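Local coordinates for protein mannosephosphate isomerase, putative (Archaeoglobus fulgidus, PDB 1ZX5) that probably catalyses the zinc-dependent interconversion of D-mannose 6-phosphate and D-fructose 6-phosphate, as a cupin-fold isomerase of the type 1 family, at residues E143-L146 with K147-D150; A193-N197 with E198-E202. All coordinates share one frame; numbering follows the deposited sequence.

Contact 1: E143-L146 with K147-D150; sequences EEKL and KEED. With LFR (beta-L-fructofuranose), chain B.
E144 and K147 lie side by side on the surface at helix 139-146 and the loop that follows, their charged ends joined in a salt bridge of 2.7 Å between E144 OE2 and K147 NZ. The ammonium comes from above the carboxylate plane, about 45° out of it. K147 reaches this position by bending twice near its end (chi3 -95°, chi4 -86°), which folds NZ back over the acid of the preceding turn. Their backbones are tied too, K147 N donating to E144 O at 3.1 Å. One residue on, K145 and E148 also run alongside each other, but less closely: K145 NZ and E148 OE2 form a long salt bridge of 3.8 Å, and a water accepts a hydrogen bond from K145 NZ and donates one to E148 OE2. A second water donates to both K145 O and E148 O, linking the two carbonyls. Beyond, D150 OD1 accepts a 2.7 Å hydrogen bond from O4 of the bound fructofuranose. The stretch thus joins helix 139-146 to the sugar pocket: K145 packs on F151 and F153 in the loop toward strand 157-161, while E143 touches K205 and bonds to W201 NE1, both of helix 201-207.

Contact 2: A193-N197 with E198-E202; sequences AYFFN and ENDWE. With ACY (acetic acid), chain H.
D200 reaches back from the turn that leads into helix 201-207 to the strand before it, where F195 N donates to D200 OD2 at 2.8 Å. An inverse gamma turn centred on F196 lies between strand and helix, closed by N197 N donating to F195 O. The bond to D200 is nearly straight and uses the anti lone pair of OD2, an oxygen that also lies in the plane of the F195 ring, at its edge. N197 returns the grip: its OD1 takes D200 N at 2.9 Å, the nitrogen sitting nearly in line with the amide C=O, though the N-H itself is bent (145°). With chi1 at 59°, CG of N197 stands between the backbone N and the carbonyl carbon, which brings OD1 to the backbone ahead; ND2 donates to O of a bound acetic acid, probably from the crystallisation liquor. Replacing D200 by alanine would remove OD2 and is likely to leave F195 N without this acceptor, weakening the strand-to-turn link. Further out, strand 194-195 pairs with strand 99-100, and F195 stacks on H99. F196 and W201 form a T-shaped pair, planes at 86°, in which W201 CZ3 stands over the F196 face, 3.9 Å from F196 CG and displaced toward the ring's rim.

How the contacts relate
The two contacts come in series along the chain, their centres about 12 Å apart, and meet directly where helix 139-146 packs against the start of helix 201-207. A probable hydrogen bond joins E143 OE2 of contact 1 to W201 NE1 of contact 2 at 3.0 Å. Beside it L146 packs on both the turn and the indole, with CD2 3.5 Å from F196 O and CD1 3.9 Å from W201 CD2. F153 ties both to the sugar pocket, since it touches L146 and meets F196 edge-to-face. Contact 1 supplies D150 to the fructofuranose, which T96, Q97 and K154 also bind, whereas contact 2 contributes no pocket residue, its F196 side chain being about 6 Å from the sugar at the nearest atoms.

Contact 1: E143-L146 with K147-D150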
loop_
_atom_site.group_PDB
_atom_site.type_symbol
_atom_site.label_atom_id
_atom_site.label_comp_id
_atom_site.label_asym_id
_atom_site.label_seq_id
_atom_site.Cartn_x
_atom_site.Cartn_y
_atom_site.Cartn_z
ATOM N N GLU A 143 -8.630 -4.067 -27.744
ATOM C CA GLU A 143 -9.956 -3.492 -28.030
ATOM C C GLU A 143 -10.952 -4.479 -28.642
ATOM O O GLU A 143 -12.136 -4.429 -28.324
ATOM C CB GLU A 143 -9.830 -2.279 -28.948
ATOM C CG GLU A 143 -9.664 -0.986 -28.212
ATOM C CD GLU A 143 -9.355 0.186 -29.135
ATOM O OE1 GLU A 143 -10.195 0.494 -30.008
ATOM O OE2 GLU A 143 -8.279 0.808 -28.971
ATOM N N GLU A 144 -10.476 -5.354 -29.529
ATOM C CA GLU A 144 -11.300 -6.446 -30.049
ATOM C C GLU A 144 -11.852 -7.284 -28.905
ATOM O O GLU A 144 -13.025 -7.649 -28.910
ATOM C CB GLU A 144 -10.509 -7.355 -30.996
ATOM C CG GLU A 144 -10.137 -6.725 -32.332
ATOM C CD GLU A 144 -11.341 -6.170 -33.084
ATOM O OE1 GLU A 144 -12.101 -6.973 -33.680
ATOM O OE2 GLU A 144 -11.521 -4.927 -33.075
ATOM N N LYS A 145 -10.993 -7.580 -27.930
ATOM C CA LYS A 145 -11.353 -8.412 -26.788
ATOM C C LYS A 145 -12.418 -7.777 -25.897
ATOM O O LYS A 145 -13.187 -8.492 -25.263
ATOM C CB LYS A 145 -10.110 -8.770 -25.967
ATOM C CG LYS A 145 -9.044 -9.573 -26.716
ATOM C CD LYS A 145 -9.611 -10.857 -27.302
ATOM C CE LYS A 145 -8.503 -11.780 -27.797
ATOM N NZ LYS A 145 -9.081 -13.027 -28.394
ATOM N N LEU A 146 -12.467 -6.445 -25.855
ATOM C CA LEU A 146 -13.489 -5.720 -25.096
ATOM C C LEU A 146 -14.896 -5.984 -25.603
ATOM O O LEU A 146 -15.866 -5.803 -24.869
ATOM C CB LEU A 146 -13.240 -4.212 -25.122
ATOM C CG LEU A 146 -12.257 -3.532 -24.166
ATOM C CD1 LEU A 146 -12.511 -2.036 -24.229
ATOM C CD2 LEU A 146 -12.390 -4.038 -22.737
ATOM N N LYS A 147 -14.999 -6.384 -26.870
ATOM C CA LYS A 147 -16.273 -6.714 -27.505
ATOM C C LYS A 147 -16.913 -7.961 -26.895
ATOM O O LYS A 147 -18.135 -8.041 -26.785
ATOM C CB LYS A 147 -16.088 -6.905 -29.011
ATOM C CG LYS A 147 -15.774 -5.620 -29.776
ATOM C CD LYS A 147 -16.161 -5.754 -31.246
ATOM C CE LYS A 147 -14.975 -6.173 -32.115
ATOM N NZ LYS A 147 -14.173 -4.985 -32.550
ATOM N N GLU A 148 -16.086 -8.921 -26.496
ATOM C CA GLU A 148 -16.564 -10.125 -25.831
ATOM C C GLU A 148 -17.232 -9.793 -24.490
ATOM O O GLU A 148 -17.018 -8.708 -23.927
ATOM C CB GLU A 148 -15.416 -11.111 -25.644
ATOM C CG GLU A 148 -14.715 -11.477 -26.949
ATOM C CD GLU A 148 -13.621 -12.509 -26.761
ATOM O OE1 GLU A 148 -13.575 -13.154 -25.685
ATOM O OE2 GLU A 148 -12.799 -12.678 -27.692
ATOM N N GLU A 149 -18.042 -10.718 -23.982
ATOM C CA GLU A 149 -18.827 -10.454 -22.778
ATOM C C GLU A 149 -17.941 -10.239 -21.543
ATOM O O GLU A 149 -18.086 -9.228 -20.824
ATOM C CB GLU A 149 -19.904 -11.535 -22.574
ATOM C CG GLU A 149 -21.241 -11.208 -23.256
ATOM C CD GLU A 149 -22.166 -10.358 -22.374
ATOM O OE1 GLU A 149 -22.486 -10.803 -21.257
ATOM O OE2 GLU A 149 -22.598 -9.255 -22.795
ATOM N N ASP A 150 -16.996 -11.151 -21.319
ATOM C CA ASP A 150 -16.069 -11.011 -20.196
ATOM C C ASP A 150 -14.731 -11.690 -20.489
ATOM O O ASP A 150 -14.332 -12.635 -19.797
ATOM C CB ASP A 150 -16.711 -11.542 -18.895
ATOM C CG ASP A 150 -15.800 -11.415 -17.673
ATOM O OD1 ASP A 150 -15.102 -10.375 -17.505
ATOM O OD2 ASP A 150 -15.794 -12.374 -16.868
HETATM C C1 LFR B . -11.261 -10.129 -16.246
HETATM C C2 LFR B . -11.638 -10.576 -14.821
HETATM C C3 LFR B . -12.726 -9.662 -14.247
HETATM C C4 LFR B . -13.961 -10.511 -14.040
HETATM C C5 LFR B . -13.587 -11.923 -14.483
HETATM C C6 LFR B . -13.789 -12.935 -13.355
HETATM O O1 LFR B . -9.911 -9.660 -16.378
HETATM O O2 LFR B . -10.497 -10.600 -13.932
HETATM O O3 LFR B . -12.371 -9.124 -12.978
HETATM O O4 LFR B . -15.007 -9.970 -14.851
HETATM O O5 LFR B . -12.213 -11.895 -14.915
HETATM O O6 LFR B . -13.891 -14.288 -13.829
HETATM O O HOH W 1 -14.680 -8.788 -22.860
HETATM O O HOH W 2 -10.953 -14.757 -27.177
#

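Contact 2: A193-N197 with E198-E202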
loop_
_atom_site.group_PDB
_atom_site.type_symbol
_atom_site.label_atom_id
_atom_site.label_comp_id
_atom_site.label_asym_id
_atom_site.label_seq_id
_atom_site.Cartn_x
_atom_site.Cartn_y
_atom_site.Cartn_z
ATOM N N ALA A 193 -6.490 5.031 -11.211
ATOM C CA ALA A 193 -6.419 3.689 -11.765
ATOM C C ALA A 193 -7.391 3.599 -12.928
ATOM O O ALA A 193 -8.533 4.045 -12.819
ATOM C CB ALA A 193 -6.750 2.626 -10.683
ATOM N N TYR A 194 -6.925 3.040 -14.036
ATOM C CA TYR A 194 -7.744 2.909 -15.224
ATOM C C TYR A 194 -7.939 1.449 -15.545
ATOM O O TYR A 194 -6.974 0.708 -15.736
ATOM C CB TYR A 194 -7.106 3.640 -16.397
ATOM C CG TYR A 194 -6.753 5.075 -16.084
ATOM C CD1 TYR A 194 -7.725 5.973 -15.589
ATOM C CD2 TYR A 194 -5.457 5.547 -16.290
ATOM C CE1 TYR A 194 -7.397 7.307 -15.305
ATOM C CE2 TYR A 194 -5.113 6.871 -16.009
ATOM C CZ TYR A 194 -6.083 7.744 -15.517
ATOM O OH TYR A 194 -5.732 9.058 -15.272
ATOM N N PHE A 195 -9.198 1.041 -15.599
ATOM C CA PHE A 195 -9.541 -0.368 -15.755
ATOM C C PHE A 195 -9.726 -0.726 -17.219
ATOM O O PHE A 195 -10.030 0.138 -18.041
ATOM C CB PHE A 195 -10.782 -0.696 -14.909
ATOM C CG PHE A 195 -10.482 -0.792 -13.425
ATOM C CD1 PHE A 195 -10.280 -2.039 -12.817
ATOM C CD2 PHE A 195 -10.376 0.360 -12.642
ATOM C CE1 PHE A 195 -9.971 -2.136 -11.439
ATOM C CE2 PHE A 195 -10.079 0.276 -11.265
ATOM C CZ PHE A 195 -9.867 -0.972 -10.662
ATOM N N PHE A 196 -9.528 -1.998 -17.541
ATOM C CA PHE A 196 -9.723 -2.498 -18.901
ATOM C C PHE A 196 -11.210 -2.622 -19.250
ATOM O O PHE A 196 -11.770 -3.718 -19.284
ATOM C CB PHE A 196 -9.010 -3.846 -19.067
ATOM C CG PHE A 196 -7.533 -3.731 -19.363
ATOM C CD1 PHE A 196 -6.763 -2.686 -18.823
ATOM C CD2 PHE A 196 -6.903 -4.683 -20.167
ATOM C CE1 PHE A 196 -5.390 -2.589 -19.086
ATOM C CE2 PHE A 196 -5.527 -4.601 -20.429
ATOM C CZ PHE A 196 -4.774 -3.550 -19.893
ATOM N N ASN A 197 -11.852 -1.484 -19.490
ATOM C CA ASN A 197 -13.263 -1.453 -19.857
ATOM C C ASN A 197 -13.504 -0.253 -20.749
ATOM O O ASN A 197 -12.625 0.608 -20.890
ATOM C CB ASN A 197 -14.194 -1.448 -18.613
ATOM C CG ASN A 197 -13.964 -0.251 -17.676
ATOM O OD1 ASN A 197 -13.737 0.879 -18.104
ATOM N ND2 ASN A 197 -14.054 -0.505 -16.388
ATOM N N GLU A 198 -14.681 -0.197 -21.358
ATOM C CA GLU A 198 -15.013 0.883 -22.286
ATOM C C GLU A 198 -14.898 2.257 -21.608
ATOM O O GLU A 198 -14.402 3.215 -22.196
ATOM C CB GLU A 198 -16.424 0.660 -22.837
ATOM C CG GLU A 198 -16.916 1.714 -23.811
ATOM C CD GLU A 198 -17.434 2.984 -23.134
ATOM O OE1 GLU A 198 -17.867 2.934 -21.949
ATOM O OE2 GLU A 198 -17.410 4.041 -23.810
ATOM N N ASN A 199 -15.373 2.345 -20.369
ATOM C CA ASN A 199 -15.415 3.613 -19.649
ATOM C C ASN A 199 -14.034 4.277 -19.531
ATOM O O ASN A 199 -13.919 5.502 -19.671
ATOM C CB ASN A 199 -16.036 3.396 -18.255
ATOM C CG ASN A 199 -16.268 4.697 -17.497
ATOM O OD1 ASN A 199 -15.476 5.069 -16.621
ATOM N ND2 ASN A 199 -17.337 5.391 -17.823
ATOM N N ASP A 200 -13.005 3.462 -19.271
ATOM C CA ASP A 200 -11.654 3.949 -19.010
ATOM C C ASP A 200 -10.687 3.774 -20.190
ATOM O O ASP A 200 -9.519 4.130 -20.073
ATOM C CB ASP A 200 -11.046 3.206 -17.820
ATOM C CG ASP A 200 -11.766 3.461 -16.510
ATOM O OD1 ASP A 200 -12.676 4.312 -16.442
ATOM O OD2 ASP A 200 -11.380 2.808 -15.515
ATOM N N TRP A 201 -11.153 3.201 -21.294
ATOM C CA TRP A 201 -10.266 2.801 -22.386
ATOM C C TRP A 201 -9.412 3.923 -22.981
ATOM O O TRP A 201 -8.247 3.695 -23.301
ATOM C CB TRP A 201 -11.017 2.065 -23.512
ATOM C CG TRP A 201 -10.047 1.262 -24.332
ATOM C CD1 TRP A 201 -9.659 1.504 -25.624
ATOM C CD2 TRP A 201 -9.280 0.130 -23.887
ATOM N NE1 TRP A 201 -8.712 0.576 -26.015
ATOM C CE2 TRP A 201 -8.464 -0.277 -24.971
ATOM C CE3 TRP A 201 -9.210 -0.588 -22.681
ATOM C CZ2 TRP A 201 -7.592 -1.379 -24.887
ATOM C CZ3 TRP A 201 -8.344 -1.684 -22.597
ATOM C CH2 TRP A 201 -7.551 -2.068 -23.694
ATOM N N GLU A 202 -9.977 5.121 -23.133
ATOM C CA GLU A 202 -9.203 6.259 -23.645
ATOM C C GLU A 202 -7.995 6.585 -22.768
ATOM O O GLU A 202 -6.958 6.974 -23.290
ATOM C CB GLU A 202 -10.070 7.506 -23.831
ATOM C CG GLU A 202 -11.035 7.422 -25.007
ATOM C CD GLU A 202 -10.325 7.285 -26.361
ATOM O OE1 GLU A 202 -9.532 8.195 -26.722
ATOM O OE2 GLU A 202 -10.568 6.267 -27.065
HETATM C C ACY H . -13.316 2.183 -12.989
HETATM O O ACY H . -13.788 1.499 -13.925
HETATM O OXT ACY H . -12.449 3.069 -13.152
HETATM C CH3 ACY H . -13.806 1.931 -11.590
#